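Local structure of CalU16 (Micromonospora echinospora, 4FPW) at residues A5-L10 / I24-Y29; R28-V33 / E103-L108; V96-S101 / L109-A114. The protein probably takes part in self-sacrifice resistance to an enediyne antibiotic, the producing organism's own product, on a Bet v 1-like scaffold of the AHA1 family. All coordinates share one frame; numbering follows the deposited sequence.

The three contacts follow one another across a single antiparallel sheet. Interaction 1 pairs the outermost strand 7-15 with strand 20-29, interaction 2 joins the end of strand 20-29 to the start of strand 106-115, and interaction 3 joins strand 106-115 to strand 94-103. Interactions 1 and 2 share Arg28 and Tyr29, their centres about 13 Å apart; the centres of interactions 1 and 3 are about 10 Å apart. Tyr29 CE2 packs on Leu109 CB at 3.6 Å, so all three contacts meet near this ring. On the sheet face carrying Ile25, Tyr29 and Leu111 lies helix 118-138, the long helix of the Bet v 1-like fold.

Interaction 1: residues A5-L10 / I24-Y29; sequences ATERAL and IIRQRY
Glu7 and Arg26 cross on one face of an antiparallel strand pair. Arg26 NH1 donates to Glu7 OE1 at 2.8 Å in a salt bridge, but the carboxylate and guanidinium planes stand 82° apart and the oxygen is approached from above the carboxylate plane rather than within it. Glu7 sets CG anti to the backbone N (chi1 179°) and extends from there, which carries the acid across to the arginine. The closely packed part is the Glu7/Arg26 and Ala9/Ile24 pairs, each joined by two backbone hydrogen bonds; Ala9 N reaches Ile24 O at 2.8 Å, and the CB atoms of Ala9 and Ile24 meet at 4.1 Å. Ile24 CG2 lies 3.8 Å from the plane of the Arg26 guanidinium, near its rim, giving the charged group an apolar underside. The loose end is at the exposed Ala5 and Thr6, where a water donates to Ala5 O at 2.7 Å and weakly to Arg26 O; Thr6 CG2 lies beside the buried Gln27 side chain. The face away from Glu7 and Arg26, carrying Arg8 and Ile25, turns to the helices: Ile25 touches helices 118-138 and 161-177, Arg8 forms a salt bridge with Glu129, and strand 106-115 flanks strand 20-29 on its other edge.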
ATOM      1  N   ALA A   5     -10.732   7.004  -9.147  1.00 65.32           N
ATOM      2  CA  ALA A   5      -9.721   7.567 -10.054  1.00 62.24           C
ATOM      3  C   ALA A   5      -8.453   7.937  -9.276  1.00 58.47           C
ATOM      4  O   ALA A   5      -8.523   8.721  -8.322  1.00 58.47           O
ATOM      5  CB  ALA A   5     -10.268   8.801 -10.767  1.00 64.07           C
ATOM      6  N   THR A   6      -7.302   7.410  -9.709  1.00 54.60           N
ATOM      7  CA  THR A   6      -6.058   7.491  -8.916  1.00 51.95           C
ATOM      8  C   THR A   6      -5.026   8.528  -9.422  1.00 51.48           C
ATOM      9  O   THR A   6      -4.795   8.683 -10.633  1.00 48.73           O
ATOM     10  CB  THR A   6      -5.331   6.122  -8.743  1.00 50.00           C
ATOM     11  OG1 THR A   6      -3.991   6.201  -9.257  1.00 49.00           O
ATOM     12  CG2 THR A   6      -6.082   4.957  -9.401  1.00 49.71           C
ATOM     13  N   GLU A   7      -4.418   9.205  -8.443  1.00 50.66           N
ATOM     14  CA  GLU A   7      -3.334  10.156  -8.630  1.00 49.57           C
ATOM     15  C   GLU A   7      -2.101   9.553  -7.985  1.00 48.18           C
ATOM     16  O   GLU A   7      -2.084   9.293  -6.771  1.00 48.01           O
ATOM     17  CB  GLU A   7      -3.662  11.477  -7.928  1.00 50.74           C
ATOM     18  CG  GLU A   7      -2.587  12.550  -8.037  1.00 51.72           C
ATOM     19  CD  GLU A   7      -2.960  13.814  -7.277  1.00 54.34           C
ATOM     20  OE1 GLU A   7      -2.847  13.807  -6.033  1.00 53.04           O
ATOM     21  OE2 GLU A   7      -3.372  14.820  -7.913  1.00 56.47           O
ATOM     22  N   ARG A   8      -1.077   9.336  -8.801  1.00 47.20           N
ATOM     23  CA  ARG A   8       0.193   8.815  -8.348  1.00 44.98           C
ATOM     24  C   ARG A   8       1.138   9.949  -8.040  1.00 45.40           C
ATOM     25  O   ARG A   8       1.066  11.015  -8.654  1.00 43.74           O
ATOM     26  CB  ARG A   8       0.835   7.973  -9.436  1.00 44.45           C
ATOM     27  CG  ARG A   8       0.063   6.730  -9.820  1.00 42.87           C
ATOM     28  CD  ARG A   8       0.741   6.036 -10.992  1.00 42.27           C
ATOM     29  NE  ARG A   8      -0.227   5.221 -11.708  1.00 43.44           N
ATOM     30  CZ  ARG A   8      -0.734   5.501 -12.906  1.00 44.18           C
ATOM     31  NH1 ARG A   8      -0.344   6.566 -13.585  1.00 44.39           N
ATOM     32  NH2 ARG A   8      -1.629   4.682 -13.442  1.00 45.25           N
ATOM     33  N   ALA A   9       2.067   9.684  -7.121  1.00 45.51           N
ATOM     34  CA  ALA A   9       3.081  10.663  -6.749  1.00 45.62           C
ATOM     35  C   ALA A   9       4.318  10.029  -6.081  1.00 46.47           C
ATOM     36  O   ALA A   9       4.398   8.804  -5.867  1.00 44.01           O
ATOM     37  CB  ALA A   9       2.469  11.722  -5.852  1.00 45.89           C
ATOM     38  N   LEU A  10       5.283  10.897  -5.784  1.00 47.70           N
ATOM     39  CA  LEU A  10       6.539  10.525  -5.175  1.00 46.80           C
ATOM     40  C   LEU A  10       6.779  11.388  -3.961  1.00 46.96           C
ATOM     41  O   LEU A  10       6.586  12.592  -4.005  1.00 48.22           O
ATOM     42  CB  LEU A  10       7.687  10.686  -6.174  1.00 46.87           C
ATOM     43  CG  LEU A  10       7.547   9.790  -7.409  1.00 46.70           C
ATOM     44  CD1 LEU A  10       8.670  10.087  -8.394  1.00 48.26           C
ATOM     45  CD2 LEU A  10       7.551   8.318  -7.026  1.00 45.22           C
ATOM     46  N   ILE A  24       3.357   7.092  -3.839  1.00 46.76           N
ATOM     47  CA  ILE A  24       2.179   7.605  -3.149  1.00 46.57           C
ATOM     48  C   ILE A  24       0.972   7.466  -4.065  1.00 46.46           C
ATOM     49  O   ILE A  24       0.950   8.025  -5.160  1.00 48.93           O
ATOM     50  CB  ILE A  24       2.366   9.071  -2.721  1.00 47.17           C
ATOM     51  CG1 ILE A  24       3.379   9.168  -1.573  1.00 47.58           C
ATOM     52  CG2 ILE A  24       1.045   9.661  -2.248  1.00 48.05           C
ATOM     53  CD1 ILE A  24       3.909  10.568  -1.327  1.00 47.73           C
ATOM     54  N   ILE A  25      -0.026   6.722  -3.599  1.00 44.68           N
ATOM     55  CA  ILE A  25      -1.203   6.419  -4.370  1.00 44.34           C
ATOM     56  C   ILE A  25      -2.374   7.030  -3.646  1.00 47.50           C
ATOM     57  O   ILE A  25      -2.534   6.807  -2.442  1.00 46.81           O
ATOM     58  CB  ILE A  25      -1.389   4.909  -4.499  1.00 43.06           C
ATOM     59  CG1 ILE A  25      -0.383   4.364  -5.508  1.00 42.39           C
ATOM     60  CG2 ILE A  25      -2.808   4.547  -4.934  1.00 43.32           C
ATOM     61  CD1 ILE A  25      -0.199   2.868  -5.400  1.00 43.35           C
ATOM     62  N   ARG A  26      -3.170   7.807  -4.386  1.00 49.04           N
ATOM     63  CA  ARG A  26      -4.334   8.479  -3.838  1.00 50.71           C
ATOM     64  C   ARG A  26      -5.552   8.067  -4.625  1.00 51.38           C
ATOM     65  O   ARG A  26      -5.574   8.154  -5.859  1.00 52.60           O
ATOM     66  CB  ARG A  26      -4.184   9.997  -3.914  1.00 54.28           C
ATOM     67  CG  ARG A  26      -2.857  10.537  -3.376  1.00 55.64           C
ATOM     68  CD  ARG A  26      -2.945  12.040  -3.163  1.00 56.98           C
ATOM     69  NE  ARG A  26      -1.780  12.570  -2.454  1.00 58.58           N
ATOM     70  CZ  ARG A  26      -0.723  13.160  -3.015  1.00 59.71           C
ATOM     71  NH1 ARG A  26      -0.622  13.332  -4.336  1.00 61.34           N
ATOM     72  NH2 ARG A  26       0.256  13.597  -2.231  1.00 59.84           N
ATOM     73  N   GLN A  27      -6.560   7.616  -3.893  1.00 49.95           N
ATOM     74  CA  GLN A  27      -7.792   7.134  -4.456  1.00 49.21           C
ATOM     75  C   GLN A  27      -8.903   7.508  -3.519  1.00 50.92           C
ATOM     76  O   GLN A  27      -8.754   7.432  -2.289  1.00 48.87           O
ATOM     77  CB  GLN A  27      -7.771   5.631  -4.576  1.00 49.46           C
ATOM     78  CG  GLN A  27      -6.683   5.091  -5.483  1.00 49.69           C
ATOM     79  CD  GLN A  27      -6.818   3.602  -5.665  1.00 50.94           C
ATOM     80  OE1 GLN A  27      -6.850   2.860  -4.686  1.00 51.63           O
ATOM     81  NE2 GLN A  27      -6.896   3.150  -6.914  1.00 51.23           N
ATOM     82  N   ARG A  28     -10.023   7.911  -4.105  1.00 52.64           N
ATOM     83  CA  ARG A  28     -11.151   8.327  -3.332  1.00 53.94           C
ATOM     84  C   ARG A  28     -12.164   7.207  -3.391  1.00 54.30           C
ATOM     85  O   ARG A  28     -12.363   6.606  -4.451  1.00 54.46           O
ATOM     86  CB  ARG A  28     -11.721   9.619  -3.899  1.00 57.13           C
ATOM     87  CG  ARG A  28     -12.244  10.530  -2.812  1.00 60.58           C
ATOM     88  CD  ARG A  28     -13.311  11.465  -3.322  1.00 64.57           C
ATOM     89  NE  ARG A  28     -14.398  11.569  -2.363  1.00 66.92           N
ATOM     90  CZ  ARG A  28     -15.536  12.208  -2.599  1.00 72.50           C
ATOM     91  NH1 ARG A  28     -15.734  12.812  -3.772  1.00 74.89           N
ATOM     92  NH2 ARG A  28     -16.486  12.242  -1.658  1.00 73.09           N
ATOM     93  N   TYR A  29     -12.780   6.899  -2.254  1.00 53.91           N
ATOM     94  CA  TYR A  29     -13.866   5.931  -2.238  1.00 54.63           C
ATOM     95  C   TYR A  29     -15.115   6.525  -1.649  1.00 55.75           C
ATOM     96  O   TYR A  29     -15.079   7.378  -0.760  1.00 54.40           O
ATOM     97  CB  TYR A  29     -13.503   4.664  -1.473  1.00 54.99           C
ATOM     98  CG  TYR A  29     -12.256   3.998  -1.993  1.00 55.61           C
ATOM     99  CD1 TYR A  29     -12.301   3.148  -3.095  1.00 56.57           C
ATOM    100  CD2 TYR A  29     -11.033   4.231  -1.392  1.00 53.44           C
ATOM    101  CE1 TYR A  29     -11.160   2.552  -3.575  1.00 54.68           C
ATOM    102  CE2 TYR A  29      -9.890   3.644  -1.867  1.00 52.99           C
ATOM    103  CZ  TYR A  29      -9.954   2.806  -2.953  1.00 53.73           C
ATOM    104  OH  TYR A  29      -8.782   2.230  -3.388  1.00 52.64           O
TER
HETATM  105  O   HOH W   1      -7.847  10.203  -6.159  1.00 49.83           O

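Interaction 2: residues R28-V33 / E103-L108; sequences RYDAPV and EGDGTL
The Arg28 guanidinium lies flat over the carboxylate of Glu103, their planes 22° apart. Glu103 OE2 sits over the guanidinium face near its rim, 3.2 Å from Arg28 NH1. No N-H points at this oxygen, so the salt bridge is one of charges alone. The fit continues along the arginine chain, where Arg28 CD approaches Glu103 OE1 at 3.2 Å. Glu103 swings CG away from its backbone N (chi1 178°) and extends straight under the guanidinium, while the arginine chain bends at chi3. Arg28 NH2 gives a weak hydrogen bond to Glu103 O and, at the guanidinium edge, a long ion pair to Asp105 OD1, completing a small charge network around the type II' turn from Glu103 to Gly106. A water donates to both Asp30 OD1 and Asp105 OD1, 2.6 Å from each, and bridges two acids that would otherwise probably repel each other.

Beneath these charges the backbones are held by two nearly straight bonds, Tyr29 N to Thr107 O at 2.8 Å and Thr107 N to Tyr29 O at 2.9 Å. Gly106 CA makes a CA-H...O contact with Ala31 O at 3.3 Å. Val33 CG2 meets CB of the buried Thr107 at 3.9 Å. Pro32 is the N-cap of helix 33-41, and strand 20-29 leads through the short loop 30-32 into that helix, beside the turn between strands 94-103 and 106-115; Val36 of the helix touches Ala31 and Thr107, while Tyr29 packs on Leu132 and Leu135 of helix 118-138.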
ATOM      1  N   ARG A  28     -10.023   7.911  -4.105  1.00 52.64           N
ATOM      2  CA  ARG A  28     -11.151   8.327  -3.332  1.00 53.94           C
ATOM      3  C   ARG A  28     -12.164   7.207  -3.391  1.00 54.30           C
ATOM      4  O   ARG A  28     -12.363   6.606  -4.451  1.00 54.46           O
ATOM      5  CB  ARG A  28     -11.721   9.619  -3.899  1.00 57.13           C
ATOM      6  CG  ARG A  28     -12.244  10.530  -2.812  1.00 60.58           C
ATOM      7  CD  ARG A  28     -13.311  11.465  -3.322  1.00 64.57           C
ATOM      8  NE  ARG A  28     -14.398  11.569  -2.363  1.00 66.92           N
ATOM      9  CZ  ARG A  28     -15.536  12.208  -2.599  1.00 72.50           C
ATOM     10  NH1 ARG A  28     -15.734  12.812  -3.772  1.00 74.89           N
ATOM     11  NH2 ARG A  28     -16.486  12.242  -1.658  1.00 73.09           N
ATOM     12  N   TYR A  29     -12.780   6.899  -2.254  1.00 53.91           N
ATOM     13  CA  TYR A  29     -13.866   5.931  -2.238  1.00 54.63           C
ATOM     14  C   TYR A  29     -15.115   6.525  -1.649  1.00 55.75           C
ATOM     15  O   TYR A  29     -15.079   7.378  -0.760  1.00 54.40           O
ATOM     16  CB  TYR A  29     -13.503   4.664  -1.473  1.00 54.99           C
ATOM     17  CG  TYR A  29     -12.256   3.998  -1.993  1.00 55.61           C
ATOM     18  CD1 TYR A  29     -12.301   3.148  -3.095  1.00 56.57           C
ATOM     19  CD2 TYR A  29     -11.033   4.231  -1.392  1.00 53.44           C
ATOM     20  CE1 TYR A  29     -11.160   2.552  -3.575  1.00 54.68           C
ATOM     21  CE2 TYR A  29      -9.890   3.644  -1.867  1.00 52.99           C
ATOM     22  CZ  TYR A  29      -9.954   2.806  -2.953  1.00 53.73           C
ATOM     23  OH  TYR A  29      -8.782   2.230  -3.388  1.00 52.64           O
ATOM     24  N   ASP A  30     -16.220   6.005  -2.167  1.00 57.93           N
ATOM     25  CA  ASP A  30     -17.578   6.439  -1.894  1.00 59.31           C
ATOM     26  C   ASP A  30     -18.146   5.630  -0.717  1.00 58.54           C
ATOM     27  O   ASP A  30     -19.349   5.389  -0.636  1.00 59.93           O
ATOM     28  CB  ASP A  30     -18.377   6.170  -3.178  1.00 61.20           C
ATOM     29  CG  ASP A  30     -19.675   6.922  -3.258  1.00 63.38           C
ATOM     30  OD1 ASP A  30     -19.908   7.871  -2.471  1.00 65.24           O
ATOM     31  OD2 ASP A  30     -20.472   6.536  -4.140  1.00 63.92           O
ATOM     32  N   ALA A  31     -17.263   5.168   0.165  1.00 56.01           N
ATOM     33  CA  ALA A  31     -17.654   4.493   1.389  1.00 54.74           C
ATOM     34  C   ALA A  31     -17.089   5.336   2.512  1.00 53.98           C
ATOM     35  O   ALA A  31     -16.229   6.165   2.274  1.00 53.10           O
ATOM     36  CB  ALA A  31     -17.087   3.092   1.425  1.00 53.18           C
ATOM     37  N   PRO A  32     -17.593   5.165   3.732  1.00 55.04           N
ATOM     38  CA  PRO A  32     -17.033   6.019   4.765  1.00 56.20           C
ATOM     39  C   PRO A  32     -15.735   5.459   5.350  1.00 56.54           C
ATOM     40  O   PRO A  32     -15.396   4.299   5.122  1.00 58.21           O
ATOM     41  CB  PRO A  32     -18.156   6.121   5.805  1.00 57.48           C
ATOM     42  CG  PRO A  32     -19.077   4.971   5.541  1.00 57.74           C
ATOM     43  CD  PRO A  32     -18.859   4.524   4.125  1.00 57.23           C
ATOM     44  N   VAL A  33     -15.023   6.313   6.080  1.00 57.45           N
ATOM     45  CA  VAL A  33     -13.722   6.008   6.700  1.00 56.12           C
ATOM     46  C   VAL A  33     -13.669   4.689   7.468  1.00 55.66           C
ATOM     47  O   VAL A  33     -12.722   3.920   7.306  1.00 56.09           O
ATOM     48  CB  VAL A  33     -13.318   7.161   7.649  1.00 56.68           C
ATOM     49  CG1 VAL A  33     -12.278   6.723   8.676  1.00 56.86           C
ATOM     50  CG2 VAL A  33     -12.815   8.349   6.845  1.00 56.93           C
ATOM     51  N   GLU A 103     -13.477  12.838   3.250  1.00 75.02           N
ATOM     52  CA  GLU A 103     -13.884  13.874   2.322  1.00 79.06           C
ATOM     53  C   GLU A 103     -15.389  13.689   2.211  1.00 79.02           C
ATOM     54  O   GLU A 103     -15.855  12.721   1.603  1.00 78.25           O
ATOM     55  CB  GLU A 103     -13.178  13.686   0.981  1.00 81.09           C
ATOM     56  CG  GLU A 103     -13.571  14.687  -0.101  1.00 84.49           C
ATOM     57  CD  GLU A 103     -12.959  14.328  -1.446  1.00 85.72           C
ATOM     58  OE1 GLU A 103     -11.915  13.630  -1.453  1.00 81.48           O
ATOM     59  OE2 GLU A 103     -13.525  14.731  -2.491  1.00 86.18           O
ATOM     60  N   GLY A 104     -16.137  14.582   2.851  1.00 81.95           N
ATOM     61  CA  GLY A 104     -17.594  14.449   2.969  1.00 85.15           C
ATOM     62  C   GLY A 104     -18.032  13.072   3.451  1.00 84.87           C
ATOM     63  O   GLY A 104     -17.464  12.518   4.405  1.00 86.16           O
ATOM     64  N   ASP A 105     -19.027  12.510   2.767  1.00 82.64           N
ATOM     65  CA  ASP A 105     -19.534  11.162   3.066  1.00 79.07           C
ATOM     66  C   ASP A 105     -18.569  10.015   2.695  1.00 74.01           C
ATOM     67  O   ASP A 105     -18.849   8.850   3.015  1.00 75.58           O
ATOM     68  CB  ASP A 105     -20.888  10.948   2.370  1.00 80.68           C
ATOM     69  CG  ASP A 105     -20.838  11.225   0.860  1.00 81.21           C
ATOM     70  OD1 ASP A 105     -19.810  11.738   0.364  1.00 75.72           O
ATOM     71  OD2 ASP A 105     -21.845  10.945   0.170  1.00 84.47           O
ATOM     72  N   GLY A 106     -17.450  10.336   2.036  1.00 67.83           N
ATOM     73  CA  GLY A 106     -16.499   9.327   1.548  1.00 63.23           C
ATOM     74  C   GLY A 106     -15.117   9.402   2.187  1.00 59.31           C
ATOM     75  O   GLY A 106     -14.931  10.003   3.248  1.00 57.61           O
ATOM     76  N   THR A 107     -14.132   8.779   1.552  1.00 57.16           N
ATOM     77  CA  THR A 107     -12.764   8.774   2.100  1.00 55.86           C
ATOM     78  C   THR A 107     -11.685   8.932   1.020  1.00 54.02           C
ATOM     79  O   THR A 107     -11.827   8.378  -0.074  1.00 54.16           O
ATOM     80  CB  THR A 107     -12.501   7.540   3.019  1.00 54.76           C
ATOM     81  OG1 THR A 107     -11.350   6.812   2.574  1.00 55.55           O
ATOM     82  CG2 THR A 107     -13.666   6.592   3.043  1.00 54.85           C
ATOM     83  N   LEU A 108     -10.634   9.710   1.328  1.00 52.37           N
ATOM     84  CA  LEU A 108      -9.453   9.826   0.447  1.00 51.28           C
ATOM     85  C   LEU A 108      -8.315   8.915   0.928  1.00 49.96           C
ATOM     86  O   LEU A 108      -7.468   9.315   1.721  1.00 51.16           O
ATOM     87  CB  LEU A 108      -8.936  11.281   0.305  1.00 50.84           C
ATOM     88  CG  LEU A 108      -7.552  11.411  -0.415  1.00 49.74           C
ATOM     89  CD1 LEU A 108      -7.568  10.762  -1.787  1.00 48.64           C
ATOM     90  CD2 LEU A 108      -7.006  12.827  -0.548  1.00 51.02           C
TER
HETATM   91  O   HOH W   2     -18.846   9.962  -1.295  1.00 52.59           O

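Interaction 3: residues V96-S101 / L109-A114; sequences VELRLS and LELEHA
Arg99 places CG anti to its carbonyl carbon (chi1 -49°) and then bends at chi3, swinging its guanidinium over strand 109-114 to lie between two glutamates. Glu112 reaches it from one side and Glu110 from the other. Both acids come to the edge of the guanidinium: Arg99 NH1 makes a salt bridge to Glu110 OE2 at 3.0 Å, and Arg99 NH2 bonds Glu112 OE1, modelled so short that its length is doubtful. Glu97 OE2 takes the N-H of Arg99 NE at 2.6 Å. Carboxylates at NE, NH1 and NH2 would hold the guanidinium's rotation, and Glu97 OE1 is shared in turn with Arg13 and Arg81. The other face is largely apolar, with His113 among the valine and leucines. Val96 CG2 sits over the centre of the His113 ring, 3.5 Å from its centroid and 11° off the normal, in a CH-pi contact; His113 ND1 is hydrogen-bonded to Trp128 NE1. Leu98 CD1 meets Leu109 CD1 at 3.6 Å. Backbone bonds such as Arg99 N to Glu110 O, 2.9 Å, close an antiparallel beta hairpin, central in the curved sheet that packs against the long helix 118-138, as in the helix-grip fold of Bet v 1-like proteins.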
ATOM      1  N   VAL A  96       5.625   0.990   4.699  1.00 44.74           N
ATOM      2  CA  VAL A  96       4.383   1.259   4.013  1.00 43.44           C
ATOM      3  C   VAL A  96       3.451   1.984   4.982  1.00 45.09           C
ATOM      4  O   VAL A  96       3.452   1.697   6.191  1.00 42.81           O
ATOM      5  CB  VAL A  96       3.689  -0.024   3.500  1.00 44.41           C
ATOM      6  CG1 VAL A  96       2.661   0.334   2.421  1.00 46.46           C
ATOM      7  CG2 VAL A  96       4.686  -1.009   2.919  1.00 44.31           C
ATOM      8  N   GLU A  97       2.653   2.920   4.452  1.00 44.27           N
ATOM      9  CA  GLU A  97       1.745   3.679   5.296  1.00 44.52           C
ATOM     10  C   GLU A  97       0.423   3.908   4.626  1.00 44.97           C
ATOM     11  O   GLU A  97       0.353   4.211   3.432  1.00 45.41           O
ATOM     12  CB  GLU A  97       2.342   5.026   5.695  1.00 46.05           C
ATOM     13  CG  GLU A  97       1.584   5.709   6.818  1.00 47.72           C
ATOM     14  CD  GLU A  97       2.190   7.035   7.204  1.00 50.32           C
ATOM     15  OE1 GLU A  97       3.210   7.052   7.923  1.00 53.03           O
ATOM     16  OE2 GLU A  97       1.651   8.072   6.779  1.00 51.90           O
ATOM     17  N   LEU A  98      -0.630   3.765   5.407  1.00 44.49           N
ATOM     18  CA  LEU A  98      -1.945   4.042   4.926  1.00 45.22           C
ATOM     19  C   LEU A  98      -2.524   5.155   5.764  1.00 45.57           C
ATOM     20  O   LEU A  98      -2.530   5.048   6.985  1.00 47.58           O
ATOM     21  CB  LEU A  98      -2.817   2.808   5.046  1.00 46.21           C
ATOM     22  CG  LEU A  98      -4.219   3.014   4.465  1.00 46.47           C
ATOM     23  CD1 LEU A  98      -4.220   2.662   2.988  1.00 45.55           C
ATOM     24  CD2 LEU A  98      -5.231   2.179   5.229  1.00 48.40           C
ATOM     25  N   ARG A  99      -2.996   6.210   5.094  1.00 45.96           N
ATOM     26  CA  ARG A  99      -3.791   7.270   5.708  1.00 46.95           C
ATOM     27  C   ARG A  99      -5.151   7.340   5.022  1.00 47.66           C
ATOM     28  O   ARG A  99      -5.230   7.443   3.796  1.00 47.10           O
ATOM     29  CB  ARG A  99      -3.114   8.631   5.565  1.00 47.24           C
ATOM     30  CG  ARG A  99      -1.656   8.643   5.969  1.00 47.50           C
ATOM     31  CD  ARG A  99      -0.952   9.910   5.505  1.00 47.59           C
ATOM     32  NE  ARG A  99       0.410   9.584   5.096  1.00 48.76           N
ATOM     33  CZ  ARG A  99       0.843   9.455   3.842  1.00 48.75           C
ATOM     34  NH1 ARG A  99       0.041   9.677   2.809  1.00 48.33           N
ATOM     35  NH2 ARG A  99       2.117   9.131   3.626  1.00 48.78           N
ATOM     36  N   LEU A 100      -6.207   7.275   5.827  1.00 48.93           N
ATOM     37  CA  LEU A 100      -7.564   7.496   5.376  1.00 50.09           C
ATOM     38  C   LEU A 100      -8.044   8.820   5.953  1.00 54.03           C
ATOM     39  O   LEU A 100      -7.956   9.035   7.170  1.00 56.36           O
ATOM     40  CB  LEU A 100      -8.478   6.376   5.864  1.00 48.92           C
ATOM     41  CG  LEU A 100      -8.058   4.944   5.558  1.00 47.90           C
ATOM     42  CD1 LEU A 100      -9.090   3.958   6.075  1.00 48.53           C
ATOM     43  CD2 LEU A 100      -7.831   4.745   4.068  1.00 47.81           C
ATOM     44  N   SER A 101      -8.545   9.704   5.090  1.00 54.32           N
ATOM     45  CA  SER A 101      -9.136  10.968   5.529  1.00 56.02           C
ATOM     46  C   SER A 101     -10.559  11.076   5.018  1.00 58.35           C
ATOM     47  O   SER A 101     -10.876  10.582   3.931  1.00 55.68           O
ATOM     48  CB  SER A 101      -8.316  12.165   5.028  1.00 56.83           C
ATOM     49  OG  SER A 101      -7.775  11.932   3.731  1.00 54.69           O
ATOM     50  N   LEU A 109      -8.279   7.689   0.433  1.00 49.08           N
ATOM     51  CA  LEU A 109      -7.213   6.771   0.820  1.00 47.29           C
ATOM     52  C   LEU A 109      -5.881   7.298   0.336  1.00 48.07           C
ATOM     53  O   LEU A 109      -5.814   7.894  -0.736  1.00 49.91           O
ATOM     54  CB  LEU A 109      -7.474   5.383   0.239  1.00 46.22           C
ATOM     55  CG  LEU A 109      -6.354   4.348   0.356  1.00 44.52           C
ATOM     56  CD1 LEU A 109      -6.937   2.983   0.635  1.00 44.57           C
ATOM     57  CD2 LEU A 109      -5.496   4.273  -0.897  1.00 44.68           C
ATOM     58  N   GLU A 110      -4.826   7.094   1.129  1.00 46.68           N
ATOM     59  CA  GLU A 110      -3.468   7.370   0.683  1.00 46.48           C
ATOM     60  C   GLU A 110      -2.552   6.242   1.116  1.00 46.13           C
ATOM     61  O   GLU A 110      -2.459   5.924   2.305  1.00 46.15           O
ATOM     62  CB  GLU A 110      -2.942   8.713   1.221  1.00 49.03           C
ATOM     63  CG  GLU A 110      -3.553   9.915   0.505  1.00 51.60           C
ATOM     64  CD  GLU A 110      -2.821  11.231   0.720  1.00 52.03           C
ATOM     65  OE1 GLU A 110      -3.525  12.265   0.803  1.00 53.22           O
ATOM     66  OE2 GLU A 110      -1.566  11.238   0.762  1.00 51.32           O
ATOM     67  N   LEU A 111      -1.882   5.636   0.146  1.00 43.55           N
ATOM     68  CA  LEU A 111      -0.981   4.553   0.431  1.00 42.33           C
ATOM     69  C   LEU A 111       0.396   4.859  -0.091  1.00 42.99           C
ATOM     70  O   LEU A 111       0.586   4.982  -1.309  1.00 41.43           O
ATOM     71  CB  LEU A 111      -1.471   3.238  -0.148  1.00 41.68           C
ATOM     72  CG  LEU A 111      -0.650   2.055   0.384  1.00 40.60           C
ATOM     73  CD1 LEU A 111      -1.569   0.876   0.618  1.00 41.17           C
ATOM     74  CD2 LEU A 111       0.477   1.657  -0.555  1.00 40.39           C
ATOM     75  N   GLU A 112       1.349   4.951   0.848  1.00 42.95           N
ATOM     76  CA  GLU A 112       2.725   5.313   0.554  1.00 43.50           C
ATOM     77  C   GLU A 112       3.662   4.219   1.008  1.00 43.70           C
ATOM     78  O   GLU A 112       3.692   3.856   2.188  1.00 44.63           O
ATOM     79  CB  GLU A 112       3.114   6.621   1.252  1.00 44.95           C
ATOM     80  CG  GLU A 112       4.568   7.011   1.001  1.00 44.93           C
ATOM     81  CD  GLU A 112       4.944   8.385   1.508  1.00 45.69           C
ATOM     82  OE1 GLU A 112       4.142   9.041   2.214  1.00 47.57           O
ATOM     83  OE2 GLU A 112       6.061   8.815   1.175  1.00 44.77           O
ATOM     84  N   HIS A 113       4.430   3.718   0.056  1.00 44.08           N
ATOM     85  CA  HIS A 113       5.450   2.722   0.288  1.00 43.48           C
ATOM     86  C   HIS A 113       6.773   3.394  -0.025  1.00 43.72           C
ATOM     87  O   HIS A 113       6.991   3.871  -1.141  1.00 42.14           O
ATOM     88  CB  HIS A 113       5.228   1.540  -0.643  1.00 43.98           C
ATOM     89  CG  HIS A 113       6.018   0.315  -0.290  1.00 45.73           C
ATOM     90  ND1 HIS A 113       5.524  -0.956  -0.484  1.00 46.79           N
ATOM     91  CD2 HIS A 113       7.258   0.156   0.227  1.00 44.58           C
ATOM     92  CE1 HIS A 113       6.425  -1.845  -0.120  1.00 45.04           C
ATOM     93  NE2 HIS A 113       7.483  -1.196   0.321  1.00 44.81           N
ATOM     94  N   ALA A 114       7.640   3.451   0.984  1.00 45.86           N
ATOM     95  CA  ALA A 114       8.949   4.060   0.866  1.00 46.18           C
ATOM     96  C   ALA A 114       9.997   2.963   0.860  1.00 46.91           C
ATOM     97  O   ALA A 114       9.881   1.981   1.603  1.00 47.54           O
ATOM     98  CB  ALA A 114       9.191   5.008   2.028  1.00 46.89           C
TER